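Alpha-catenin-like protein hmp-1 (PDB 5H5M) binds beta-catenin and actin filaments as part of the cadherin-catenin complex at adherens junctions, and is required for cell migration and shape change during embryonic body enclosure and elongation. Local coordinates at residues I119-L124 with R284-R289; N144-S149 with A196-C201; K188-V193 with N218-K223. All coordinates share one frame; numbering follows the deposited sequence.

Interaction 1: residues I119-L124 with R284-R289; sequences ISDAFL and RGRALR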
ATOM      1  N   ILE A 119       0.601   0.307  -2.155  1.00 22.60           N
ATOM      2  CA  ILE A 119       1.070   1.569  -1.586  1.00 20.38           C
ATOM      3  C   ILE A 119       1.989   1.324  -0.394  1.00 25.20           C
ATOM      4  O   ILE A 119       3.005   2.006  -0.225  1.00 21.89           O
ATOM      5  CB  ILE A 119      -0.111   2.461  -1.152  1.00 19.34           C
ATOM      6  CG1 ILE A 119      -0.952   2.850  -2.372  1.00 20.38           C
ATOM      7  CG2 ILE A 119       0.384   3.710  -0.433  1.00 18.85           C
ATOM      8  CD1 ILE A 119      -2.112   3.763  -2.054  1.00 22.06           C
ATOM      9  N   SER A 120       1.632   0.335   0.422  1.00 22.20           N
ATOM     10  CA  SER A 120       2.433  -0.032   1.584  1.00 18.12           C
ATOM     11  C   SER A 120       3.839  -0.460   1.168  1.00 18.61           C
ATOM     12  O   SER A 120       4.824  -0.005   1.746  1.00 19.63           O
ATOM     13  CB  SER A 120       1.745  -1.148   2.378  1.00 19.21           C
ATOM     14  OG  SER A 120       2.505  -1.528   3.515  1.00 21.48           O
ATOM     15  N   ASP A 121       3.928  -1.323   0.157  1.00 26.05           N
ATOM     16  CA  ASP A 121       5.217  -1.808  -0.334  1.00 27.44           C
ATOM     17  C   ASP A 121       6.026  -0.726  -1.050  1.00 26.99           C
ATOM     18  O   ASP A 121       7.209  -0.535  -0.771  1.00 33.17           O
ATOM     19  CB  ASP A 121       5.025  -2.995  -1.288  1.00 19.52           C
ATOM     20  CG  ASP A 121       4.489  -4.234  -0.589  1.00 24.79           C
ATOM     21  OD1 ASP A 121       4.634  -4.338   0.646  1.00 28.86           O
ATOM     22  OD2 ASP A 121       3.926  -5.111  -1.282  1.00 27.71           O
ATOM     23  N   ALA A 122       5.379  -0.022  -1.971  1.00 20.20           N
ATOM     24  CA  ALA A 122       6.086   0.855  -2.899  1.00 17.94           C
ATOM     25  C   ALA A 122       6.622   2.128  -2.251  1.00 17.95           C
ATOM     26  O   ALA A 122       7.617   2.687  -2.710  1.00 22.30           O
ATOM     27  CB  ALA A 122       5.178   1.212  -4.067  1.00 18.01           C
ATOM     28  N   PHE A 123       5.970   2.581  -1.183  1.00 19.46           N
ATOM     29  CA  PHE A 123       6.293   3.879  -0.599  1.00 18.83           C
ATOM     30  C   PHE A 123       6.871   3.790   0.811  1.00 20.83           C
ATOM     31  O   PHE A 123       6.949   4.797   1.515  1.00 22.90           O
ATOM     32  CB  PHE A 123       5.048   4.775  -0.599  1.00 17.78           C
ATOM     33  CG  PHE A 123       4.607   5.185  -1.978  1.00 21.39           C
ATOM     34  CD1 PHE A 123       3.834   4.333  -2.755  1.00 21.16           C
ATOM     35  CD2 PHE A 123       4.987   6.409  -2.507  1.00 17.07           C
ATOM     36  CE1 PHE A 123       3.441   4.697  -4.035  1.00 18.16           C
ATOM     37  CE2 PHE A 123       4.596   6.782  -3.785  1.00 23.44           C
ATOM     38  CZ  PHE A 123       3.823   5.924  -4.552  1.00 19.74           C
ATOM     39  N   LEU A 124       7.292   2.597   1.222  1.00 22.32           N
ATOM     40  CA  LEU A 124       7.883   2.441   2.549  1.00 24.72           C
ATOM     41  C   LEU A 124       9.265   3.087   2.628  1.00 25.68           C
ATOM     42  O   LEU A 124       9.749   3.383   3.717  1.00 27.72           O
ATOM     43  CB  LEU A 124       7.958   0.958   2.953  1.00 26.55           C
ATOM     44  CG  LEU A 124       8.930  -0.058   2.338  1.00 33.96           C
ATOM     45  CD1 LEU A 124      10.321   0.023   2.954  1.00 29.83           C
ATOM     46  CD2 LEU A 124       8.371  -1.465   2.517  1.00 34.82           C
ATOM     47  N   ARG A 284      11.074  -0.928   9.457  1.00 22.45           N
ATOM     48  CA  ARG A 284      11.416   0.445   9.809  1.00 28.30           C
ATOM     49  C   ARG A 284      10.696   1.440   8.898  1.00 35.70           C
ATOM     50  O   ARG A 284      10.085   2.400   9.373  1.00 29.41           O
ATOM     51  CB  ARG A 284      12.930   0.663   9.734  1.00 23.69           C
ATOM     52  CG  ARG A 284      13.349   2.090  10.040  1.00 28.62           C
ATOM     53  CD  ARG A 284      14.857   2.282   9.957  1.00 29.98           C
ATOM     54  NE  ARG A 284      15.224   3.672  10.219  1.00 41.03           N
ATOM     55  CZ  ARG A 284      15.565   4.146  11.414  1.00 51.21           C
ATOM     56  NH1 ARG A 284      15.603   3.339  12.467  1.00 50.80           N
ATOM     57  NH2 ARG A 284      15.878   5.427  11.555  1.00 53.17           N
ATOM     58  N   GLY A 285      10.769   1.196   7.592  1.00 28.43           N
ATOM     59  CA  GLY A 285      10.143   2.059   6.611  1.00 28.39           C
ATOM     60  C   GLY A 285       8.639   2.168   6.785  1.00 28.46           C
ATOM     61  O   GLY A 285       8.085   3.267   6.761  1.00 29.09           O
ATOM     62  N   ARG A 286       7.981   1.027   6.964  1.00 26.23           N
ATOM     63  CA  ARG A 286       6.535   0.995   7.151  1.00 28.88           C
ATOM     64  C   ARG A 286       6.125   1.696   8.444  1.00 28.89           C
ATOM     65  O   ARG A 286       5.139   2.436   8.476  1.00 24.62           O
ATOM     66  CB  ARG A 286       6.024  -0.446   7.164  1.00 26.24           C
ATOM     67  CG  ARG A 286       6.218  -1.215   5.864  1.00 28.66           C
ATOM     68  CD  ARG A 286       5.433  -2.520   5.899  1.00 22.68           C
ATOM     69  NE  ARG A 286       6.091  -3.598   5.169  1.00 17.99           N
ATOM     70  CZ  ARG A 286       5.929  -3.836   3.869  1.00 19.17           C
ATOM     71  NH1 ARG A 286       5.135  -3.062   3.140  1.00 19.44           N
ATOM     72  NH2 ARG A 286       6.569  -4.846   3.298  1.00 23.39           N
ATOM     73  N   ALA A 287       6.886   1.455   9.506  1.00 22.71           N
ATOM     74  CA  ALA A 287       6.615   2.057  10.804  1.00 23.47           C
ATOM     75  C   ALA A 287       6.701   3.575  10.733  1.00 28.26           C
ATOM     76  O   ALA A 287       5.883   4.281  11.324  1.00 37.72           O
ATOM     77  CB  ALA A 287       7.584   1.519  11.857  1.00 19.21           C
ATOM     78  N   LEU A 288       7.691   4.077  10.004  1.00 25.16           N
ATOM     79  CA  LEU A 288       7.869   5.515   9.866  1.00 27.28           C
ATOM     80  C   LEU A 288       6.770   6.123   8.993  1.00 29.84           C
ATOM     81  O   LEU A 288       6.348   7.263   9.212  1.00 33.35           O
ATOM     82  CB  LEU A 288       9.253   5.835   9.299  1.00 19.38           C
ATOM     83  CG  LEU A 288      10.403   5.652  10.297  1.00 36.75           C
ATOM     84  CD1 LEU A 288      11.758   5.955   9.662  1.00 22.36           C
ATOM     85  CD2 LEU A 288      10.179   6.518  11.529  1.00 26.11           C
ATOM     86  N   ARG A 289       6.305   5.361   8.006  1.00 17.53           N
ATOM     87  CA  ARG A 289       5.175   5.791   7.186  1.00 26.19           C
ATOM     88  C   ARG A 289       3.911   5.913   8.038  1.00 25.53           C
ATOM     89  O   ARG A 289       3.138   6.857   7.882  1.00 21.87           O
ATOM     90  CB  ARG A 289       4.951   4.819   6.026  1.00 16.57           C
ATOM     91  CG  ARG A 289       5.871   5.056   4.843  1.00 18.46           C
ATOM     92  CD  ARG A 289       5.407   6.263   4.029  1.00 18.39           C
ATOM     93  NE  ARG A 289       4.210   5.950   3.251  1.00 26.57           N
ATOM     94  CZ  ARG A 289       3.233   6.813   2.989  1.00 29.81           C
ATOM     95  NH1 ARG A 289       3.292   8.058   3.446  1.00 30.63           N
ATOM     96  NH2 ARG A 289       2.187   6.424   2.276  1.00 18.13           N
TER
HETATM   97  O   HOH W   1       3.467   3.527   2.142  1.00 14.21           O
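Arg286 reaches across from helix 276-300 to Asp121 and forms the salt bridge at the centre of this contact. Its NH1 donates to Asp121 OD1 over 2.8 Å with an N-H...O angle of 155°. The oxygen lies close to the guanidinium plane and accepts through its anti lone pair, the one turned away from OD2. NH2 adds a weak bond to the same oxygen; both nitrogens thus share OD1, and with the carboxylate and guanidinium planes 64° apart this is not a flat bidentate bridge. Over one guanidinium face sits Leu124, its CD2 carbon 3.6 Å above the plane and over the centre of the group. A branched apolar side chain suits this spot because the guanidinium faces are poor hydrogen-bonders, while the polar work is done at the rim.

Next to this, the backbones come close. Gly285 CA lies 3.2 Å from Leu124 O, where a side chain would have pointed straight at that carbonyl; glycine lets the helix approach. One turn on, Arg289 is bent at chi2 and chi3, which lays its CD 3.3 Å from Phe123 O and brings NE to a water at 2.8 Å. That water donates to Ile119 O at 2.9 Å, joining the last turn of helix 92-122 to the arginine.

Outside these segments, Asp121 OD2 pairs with Arg55, Arg286 NE with Asp251, and Arg289 NH2 with Asp232. Ser120 OG, close to Arg286 NH1, is hydrogen-bonded to His247 of helix 237-260. Each of these charges thus has a partner outside the two segments, two of them on helices 207-233 and 237-260. Three arginines face three aspartates, a balance that probably offsets the cost of burying the charges.

Interaction 2: residues N144-S149 with A196-C201; sequences NTRYRS and AAILLC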
ATOM      1  N   ASN A 144      28.739   0.320  -8.985  1.00 56.02           N
ATOM      2  CA  ASN A 144      27.630   0.546  -8.066  1.00 53.66           C
ATOM      3  C   ASN A 144      26.602   1.522  -8.620  1.00 47.73           C
ATOM      4  O   ASN A 144      25.405   1.354  -8.401  1.00 47.94           O
ATOM      5  CB  ASN A 144      28.141   1.055  -6.717  1.00 52.50           C
ATOM      6  CG  ASN A 144      28.801  -0.033  -5.899  1.00 62.05           C
ATOM      7  OD1 ASN A 144      28.592  -1.222  -6.144  1.00 65.92           O
ATOM      8  ND2 ASN A 144      29.597   0.369  -4.912  1.00 49.15           N
ATOM      9  N   THR A 145      27.071   2.542  -9.332  1.00 43.23           N
ATOM     10  CA  THR A 145      26.171   3.531  -9.908  1.00 40.65           C
ATOM     11  C   THR A 145      25.208   2.866 -10.889  1.00 42.98           C
ATOM     12  O   THR A 145      24.007   3.109 -10.840  1.00 47.27           O
ATOM     13  CB  THR A 145      26.939   4.664 -10.621  1.00 44.60           C
ATOM     14  OG1 THR A 145      27.766   5.352  -9.676  1.00 49.16           O
ATOM     15  CG2 THR A 145      25.966   5.657 -11.245  1.00 44.22           C
ATOM     16  N   ARG A 146      25.739   2.010 -11.759  1.00 42.61           N
ATOM     17  CA  ARG A 146      24.912   1.316 -12.740  1.00 40.88           C
ATOM     18  C   ARG A 146      23.937   0.349 -12.072  1.00 46.96           C
ATOM     19  O   ARG A 146      22.797   0.207 -12.515  1.00 47.04           O
ATOM     20  CB  ARG A 146      25.787   0.575 -13.751  1.00 36.10           C
ATOM     21  CG  ARG A 146      26.678   1.506 -14.557  1.00 47.36           C
ATOM     22  CD  ARG A 146      27.030   0.925 -15.911  1.00 58.66           C
ATOM     23  NE  ARG A 146      27.919   1.811 -16.659  1.00 72.30           N
ATOM     24  CZ  ARG A 146      27.509   2.848 -17.383  1.00 60.08           C
ATOM     25  NH1 ARG A 146      26.217   3.137 -17.461  1.00 49.48           N
ATOM     26  NH2 ARG A 146      28.390   3.600 -18.027  1.00 63.08           N
ATOM     27  N   TYR A 147      24.386  -0.309 -11.007  1.00 41.68           N
ATOM     28  CA  TYR A 147      23.502  -1.166 -10.227  1.00 43.05           C
ATOM     29  C   TYR A 147      22.410  -0.337  -9.553  1.00 45.94           C
ATOM     30  O   TYR A 147      21.222  -0.647  -9.668  1.00 40.36           O
ATOM     31  CB  TYR A 147      24.286  -1.958  -9.176  1.00 38.87           C
ATOM     32  CG  TYR A 147      23.395  -2.773  -8.266  1.00 44.05           C
ATOM     33  CD1 TYR A 147      22.746  -3.909  -8.734  1.00 47.18           C
ATOM     34  CD2 TYR A 147      23.188  -2.398  -6.946  1.00 44.75           C
ATOM     35  CE1 TYR A 147      21.919  -4.652  -7.910  1.00 46.02           C
ATOM     36  CE2 TYR A 147      22.363  -3.137  -6.114  1.00 51.68           C
ATOM     37  CZ  TYR A 147      21.732  -4.262  -6.601  1.00 46.96           C
ATOM     38  OH  TYR A 147      20.913  -5.000  -5.779  1.00 43.79           O
ATOM     39  N   ARG A 148      22.817   0.721  -8.857  1.00 44.63           N
ATOM     40  CA  ARG A 148      21.869   1.584  -8.159  1.00 42.51           C
ATOM     41  C   ARG A 148      20.983   2.343  -9.147  1.00 34.71           C
ATOM     42  O   ARG A 148      19.843   2.679  -8.830  1.00 32.56           O
ATOM     43  CB  ARG A 148      22.604   2.565  -7.243  1.00 31.45           C
ATOM     44  CG  ARG A 148      23.300   1.907  -6.062  1.00 34.72           C
ATOM     45  CD  ARG A 148      22.327   1.084  -5.237  1.00 43.34           C
ATOM     46  NE  ARG A 148      23.004   0.330  -4.185  1.00 61.19           N
ATOM     47  CZ  ARG A 148      22.389  -0.500  -3.349  1.00 57.57           C
ATOM     48  NH1 ARG A 148      21.079  -0.681  -3.441  1.00 58.33           N
ATOM     49  NH2 ARG A 148      23.080  -1.147  -2.420  1.00 50.90           N
ATOM     50  N   SER A 149      21.514   2.617 -10.336  1.00 29.90           N
ATOM     51  CA  SER A 149      20.725   3.219 -11.407  1.00 29.06           C
ATOM     52  C   SER A 149      19.575   2.299 -11.792  1.00 29.22           C
ATOM     53  O   SER A 149      18.427   2.729 -11.897  1.00 28.39           O
ATOM     54  CB  SER A 149      21.596   3.510 -12.633  1.00 27.05           C
ATOM     55  OG  SER A 149      20.811   3.942 -13.728  1.00 60.76           O
ATOM     56  N   ALA A 196      21.775  11.493 -15.082  1.00 26.67           N
ATOM     57  CA  ALA A 196      22.486  12.565 -14.388  1.00 30.18           C
ATOM     58  C   ALA A 196      23.520  11.993 -13.421  1.00 29.79           C
ATOM     59  O   ALA A 196      24.589  12.572 -13.224  1.00 32.02           O
ATOM     60  CB  ALA A 196      21.508  13.461 -13.647  1.00 26.07           C
ATOM     61  N   ALA A 197      23.192  10.852 -12.823  1.00 30.05           N
ATOM     62  CA  ALA A 197      24.094  10.182 -11.894  1.00 36.53           C
ATOM     63  C   ALA A 197      25.240   9.512 -12.642  1.00 31.55           C
ATOM     64  O   ALA A 197      26.378   9.511 -12.176  1.00 39.86           O
ATOM     65  CB  ALA A 197      23.335   9.163 -11.057  1.00 27.26           C
ATOM     66  N   ILE A 198      24.927   8.942 -13.802  1.00 32.77           N
ATOM     67  CA  ILE A 198      25.937   8.327 -14.652  1.00 34.46           C
ATOM     68  C   ILE A 198      26.954   9.373 -15.089  1.00 35.71           C
ATOM     69  O   ILE A 198      28.158   9.116 -15.101  1.00 37.54           O
ATOM     70  CB  ILE A 198      25.313   7.669 -15.900  1.00 38.47           C
ATOM     71  CG1 ILE A 198      24.233   6.664 -15.499  1.00 40.60           C
ATOM     72  CG2 ILE A 198      26.385   6.981 -16.734  1.00 35.77           C
ATOM     73  CD1 ILE A 198      24.748   5.523 -14.648  1.00 49.61           C
ATOM     74  N   LEU A 199      26.457  10.558 -15.437  1.00 36.96           N
ATOM     75  CA  LEU A 199      27.313  11.669 -15.843  1.00 34.34           C
ATOM     76  C   LEU A 199      28.186  12.138 -14.686  1.00 38.63           C
ATOM     77  O   LEU A 199      29.366  12.439 -14.870  1.00 36.96           O
ATOM     78  CB  LEU A 199      26.471  12.833 -16.373  1.00 31.86           C
ATOM     79  CG  LEU A 199      25.702  12.553 -17.668  1.00 42.58           C
ATOM     80  CD1 LEU A 199      24.752  13.696 -18.009  1.00 30.75           C
ATOM     81  CD2 LEU A 199      26.671  12.287 -18.816  1.00 32.69           C
ATOM     82  N   LEU A 200      27.602  12.196 -13.492  1.00 35.68           N
ATOM     83  CA  LEU A 200      28.344  12.597 -12.304  1.00 39.89           C
ATOM     84  C   LEU A 200      29.404  11.559 -11.955  1.00 46.60           C
ATOM     85  O   LEU A 200      30.522  11.907 -11.575  1.00 51.48           O
ATOM     86  CB  LEU A 200      27.405  12.808 -11.117  1.00 34.03           C
ATOM     87  CG  LEU A 200      28.111  13.089  -9.787  1.00 40.39           C
ATOM     88  CD1 LEU A 200      28.999  14.326  -9.899  1.00 38.27           C
ATOM     89  CD2 LEU A 200      27.107  13.239  -8.646  1.00 40.54           C
ATOM     90  N   CYS A 201      29.046  10.286 -12.090  1.00 44.49           N
ATOM     91  CA  CYS A 201      29.966   9.188 -11.809  1.00 37.25           C
ATOM     92  C   CYS A 201      31.234   9.274 -12.658  1.00 40.32           C
ATOM     93  O   CYS A 201      32.336   9.025 -12.171  1.00 44.93           O
ATOM     94  CB  CYS A 201      29.275   7.844 -12.043  1.00 36.21           C
ATOM     95  SG  CYS A 201      30.352   6.410 -11.854  1.00 57.12           S
TER
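Ile198 overlaps the methyl of Thr145, its CD1 lying 3.6 Å from Thr145 CG2. The isoleucine leaves its helix with CG1 anti to the carbonyl carbon (chi1 -55°), and a further bend at chi2 (-61°) brings CD1 across the gap to the opposing helix. There CD1 also meets the small CB of Ser149, one turn along from the threonine. Beta-branched residues fit here because each offers two groups to its surroundings: the CG2 methyl of Thr145 faces Ile198 and approaches Ala197, while OG1 points to another side and is hydrogen-bonded to the carbonyl O of His141, just before the helix begins. Thr145 OG1 lies 3.5 Å from Cys201 SG, and Cys201, placed one turn beyond Ala197, borders the threonine on that side with a small, polarisable atom.

On the outer side Arg146 lies across Ile198 at about a right angle. Its chain is extended from CG to NE, which carries NH1 to within 3.9 Å of Ile198 CG2; the arginine thereby shields part of the isoleucine while its NE forms a salt bridge with Glu142 a turn earlier in the helix. A long, charged side chain suits this exposed edge of the contact, whereas the small, buried Ala197 belongs to the inner side.

The two segments run almost exactly antiparallel, 174° between their directions, with their axes 9.9 Å apart at closest approach. Helix 142-166 and helix 173-202 thus form neighbouring members of the helical bundle of this M domain. Helix 128-137 covers the pair through Ala136 against Thr145 and Leu133 against Ala197, and helix 207-233 also packs on helix 173-202, with Met213 against Ala197 and Leu200.

Interaction 3: residues K188-V193 with N218-K223; sequences KLAPQV and NAWFDK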
ATOM      1  N   LYS A 188       8.656  10.375 -16.600  1.00 22.49           N
ATOM      2  CA  LYS A 188       9.491  11.134 -17.517  1.00 22.34           C
ATOM      3  C   LYS A 188      10.855  11.455 -16.900  1.00 28.54           C
ATOM      4  O   LYS A 188      11.896  11.316 -17.541  1.00 32.09           O
ATOM      5  CB  LYS A 188       8.765  12.418 -17.913  1.00 34.96           C
ATOM      6  CG  LYS A 188       9.550  13.384 -18.770  1.00 47.76           C
ATOM      7  CD  LYS A 188       8.708  14.619 -19.058  1.00 57.85           C
ATOM      8  CE  LYS A 188       7.320  14.228 -19.554  1.00 61.64           C
ATOM      9  NZ  LYS A 188       6.386  15.389 -19.602  1.00 68.42           N
ATOM     10  N   LEU A 189      10.832  11.873 -15.640  1.00 25.94           N
ATOM     11  CA  LEU A 189      12.018  12.349 -14.938  1.00 22.33           C
ATOM     12  C   LEU A 189      13.008  11.236 -14.559  1.00 34.50           C
ATOM     13  O   LEU A 189      14.227  11.445 -14.579  1.00 19.23           O
ATOM     14  CB  LEU A 189      11.581  13.107 -13.683  1.00 18.68           C
ATOM     15  CG  LEU A 189      12.619  13.881 -12.874  1.00 36.39           C
ATOM     16  CD1 LEU A 189      13.323  14.910 -13.740  1.00 32.47           C
ATOM     17  CD2 LEU A 189      11.956  14.548 -11.680  1.00 42.26           C
ATOM     18  N   ALA A 190      12.477  10.061 -14.221  1.00 20.85           N
ATOM     19  CA  ALA A 190      13.275   8.944 -13.710  1.00 23.77           C
ATOM     20  C   ALA A 190      14.494   8.554 -14.569  1.00 23.52           C
ATOM     21  O   ALA A 190      15.592   8.411 -14.035  1.00 23.28           O
ATOM     22  CB  ALA A 190      12.377   7.720 -13.498  1.00 17.06           C
ATOM     23  N   PRO A 191      14.316   8.367 -15.891  1.00 24.93           N
ATOM     24  CA  PRO A 191      15.512   7.969 -16.647  1.00 20.40           C
ATOM     25  C   PRO A 191      16.529   9.104 -16.762  1.00 26.72           C
ATOM     26  O   PRO A 191      17.717   8.853 -16.976  1.00 23.71           O
ATOM     27  CB  PRO A 191      14.960   7.599 -18.032  1.00 21.12           C
ATOM     28  CG  PRO A 191      13.467   7.519 -17.874  1.00 20.69           C
ATOM     29  CD  PRO A 191      13.126   8.447 -16.757  1.00 22.48           C
ATOM     30  N   GLN A 192      16.059  10.339 -16.625  1.00 29.05           N
ATOM     31  CA  GLN A 192      16.938  11.498 -16.691  1.00 29.60           C
ATOM     32  C   GLN A 192      17.731  11.635 -15.400  1.00 28.34           C
ATOM     33  O   GLN A 192      18.909  11.998 -15.423  1.00 33.26           O
ATOM     34  CB  GLN A 192      16.132  12.769 -16.963  1.00 30.00           C
ATOM     35  CG  GLN A 192      15.294  12.699 -18.227  1.00 30.90           C
ATOM     36  CD  GLN A 192      14.410  13.919 -18.413  1.00 40.52           C
ATOM     37  OE1 GLN A 192      14.372  14.809 -17.564  1.00 50.90           O
ATOM     38  NE2 GLN A 192      13.691  13.964 -19.528  1.00 36.37           N
ATOM     39  N   VAL A 193      17.077  11.346 -14.277  1.00 32.32           N
ATOM     40  CA  VAL A 193      17.744  11.332 -12.979  1.00 23.72           C
ATOM     41  C   VAL A 193      18.858  10.291 -12.981  1.00 24.76           C
ATOM     42  O   VAL A 193      19.969  10.554 -12.523  1.00 33.49           O
ATOM     43  CB  VAL A 193      16.760  11.032 -11.828  1.00 29.75           C
ATOM     44  CG1 VAL A 193      17.512  10.833 -10.516  1.00 21.98           C
ATOM     45  CG2 VAL A 193      15.741  12.147 -11.694  1.00 25.69           C
ATOM     46  N   ASN A 218      16.519  17.132  -6.275  1.00 27.61           N
ATOM     47  CA  ASN A 218      15.498  17.928  -5.609  1.00 31.94           C
ATOM     48  C   ASN A 218      14.173  17.943  -6.366  1.00 37.14           C
ATOM     49  O   ASN A 218      13.106  17.898  -5.755  1.00 41.18           O
ATOM     50  CB  ASN A 218      16.005  19.356  -5.397  1.00 31.26           C
ATOM     51  CG  ASN A 218      17.155  19.418  -4.410  1.00 46.59           C
ATOM     52  OD1 ASN A 218      17.190  18.668  -3.434  1.00 49.94           O
ATOM     53  ND2 ASN A 218      18.109  20.305  -4.664  1.00 48.23           N
ATOM     54  N   ALA A 219      14.243  17.998  -7.694  1.00 26.12           N
ATOM     55  CA  ALA A 219      13.038  17.950  -8.512  1.00 29.37           C
ATOM     56  C   ALA A 219      12.325  16.616  -8.315  1.00 30.50           C
ATOM     57  O   ALA A 219      11.097  16.562  -8.248  1.00 35.66           O
ATOM     58  CB  ALA A 219      13.372  18.167  -9.978  1.00 25.04           C
ATOM     59  N   TRP A 220      13.107  15.547  -8.207  1.00 23.84           N
ATOM     60  CA  TRP A 220      12.559  14.214  -8.008  1.00 24.99           C
ATOM     61  C   TRP A 220      11.853  14.095  -6.660  1.00 29.96           C
ATOM     62  O   TRP A 220      10.691  13.688  -6.593  1.00 33.97           O
ATOM     63  CB  TRP A 220      13.660  13.155  -8.116  1.00 26.07           C
ATOM     64  CG  TRP A 220      13.163  11.774  -7.833  1.00 27.72           C
ATOM     65  CD1 TRP A 220      13.232  11.103  -6.645  1.00 21.96           C
ATOM     66  CD2 TRP A 220      12.496  10.900  -8.749  1.00 26.75           C
ATOM     67  NE1 TRP A 220      12.660   9.862  -6.769  1.00 22.18           N
ATOM     68  CE2 TRP A 220      12.200   9.711  -8.052  1.00 23.03           C
ATOM     69  CE3 TRP A 220      12.126  11.004 -10.094  1.00 23.80           C
ATOM     70  CZ2 TRP A 220      11.550   8.635  -8.652  1.00 17.05           C
ATOM     71  CZ3 TRP A 220      11.482   9.931 -10.691  1.00 22.60           C
ATOM     72  CH2 TRP A 220      11.199   8.764  -9.971  1.00 16.52           C
ATOM     73  N   PHE A 221      12.556  14.454  -5.591  1.00 24.67           N
ATOM     74  CA  PHE A 221      12.001  14.356  -4.244  1.00 28.24           C
ATOM     75  C   PHE A 221      10.794  15.272  -4.039  1.00 36.46           C
ATOM     76  O   PHE A 221       9.912  14.965  -3.241  1.00 40.61           O
ATOM     77  CB  PHE A 221      13.075  14.663  -3.197  1.00 25.40           C
ATOM     78  CG  PHE A 221      13.987  13.503  -2.909  1.00 34.02           C
ATOM     79  CD1 PHE A 221      13.525  12.200  -3.014  1.00 31.17           C
ATOM     80  CD2 PHE A 221      15.305  13.714  -2.534  1.00 37.30           C
ATOM     81  CE1 PHE A 221      14.360  11.128  -2.746  1.00 27.23           C
ATOM     82  CE2 PHE A 221      16.145  12.646  -2.266  1.00 32.24           C
ATOM     83  CZ  PHE A 221      15.671  11.352  -2.373  1.00 31.10           C
ATOM     84  N   ASP A 222      10.754  16.393  -4.757  1.00 44.13           N
ATOM     85  CA  ASP A 222       9.595  17.284  -4.703  1.00 34.91           C
ATOM     86  C   ASP A 222       8.357  16.621  -5.306  1.00 27.83           C
ATOM     87  O   ASP A 222       7.255  16.751  -4.773  1.00 23.74           O
ATOM     88  CB  ASP A 222       9.879  18.601  -5.428  1.00 33.76           C
ATOM     89  CG  ASP A 222      10.846  19.497  -4.669  1.00 50.60           C
ATOM     90  OD1 ASP A 222      11.105  19.231  -3.476  1.00 52.12           O
ATOM     91  OD2 ASP A 222      11.340  20.476  -5.270  1.00 60.55           O
ATOM     92  N   LYS A 223       8.543  15.915  -6.418  1.00 22.95           N
ATOM     93  CA  LYS A 223       7.436  15.250  -7.101  1.00 26.93           C
ATOM     94  C   LYS A 223       6.954  14.023  -6.333  1.00 29.54           C
ATOM     95  O   LYS A 223       5.752  13.769  -6.254  1.00 21.26           O
ATOM     96  CB  LYS A 223       7.838  14.839  -8.519  1.00 26.16           C
ATOM     97  CG  LYS A 223       8.212  15.983  -9.440  1.00 39.77           C
ATOM     98  CD  LYS A 223       7.034  16.891  -9.718  1.00 52.68           C
ATOM     99  CE  LYS A 223       7.419  18.004 -10.679  1.00 60.25           C
ATOM    100  NZ  LYS A 223       6.285  18.936 -10.922  1.00 64.98           N
TER
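An antiparallel helical hairpin, made by helix 173-202 and helix 207-233, is packed here around one large aromatic side chain within the helical bundle. The two segments run at 149° to each other, their axes 10.5 Å apart. Trp220 sends its indole across the gap, CG anti to the backbone N (chi1 176°), and the six-membered ring does the touching. Its CZ3 atom reaches 3.6 Å from Ala190 CA and 3.7 Å from Ala190 CB, an approach that alanine's small side chain allows. Leu189 comes in at the edge of the ring, with CD2 3.9 Å from Trp220 CE3, and the same methyl rests on Trp220 CA at 3.7 Å. Val193 CG2 meets CE3 from one turn along. Beyond the hairpin, Phe152 of helix 142-166 makes an edge-to-face contact with the indole, and Leu130 of helix 128-137 also touches it. A serine at Trp220 would probably open a gap facing Ala190, Leu189 and Val193 and leave Phe152 without its aromatic partner. With no hydrogen bond across it, the contact is cohesive through apolar burial and shape fit.

Interactions 2 and 3 share helix 173-202, which packs on helix 142-166 at residues 196-201 and on helix 207-233 at residues 188-193; their centres lie about 14 Å apart. Both are nested, in sequence, inside the long loop closed by interaction 1, which lies nearest the centre of the chain. The chemistry follows position. Interaction 1, buried where several helices converge, relies on arginines, acids and a water. Interaction 3 is also buried but wholly apolar, built around one indole. Interaction 2, farther out and partly buried, mixes methyl packing with an arginine at its exposed side and has no clear hydrogen bond between its segments.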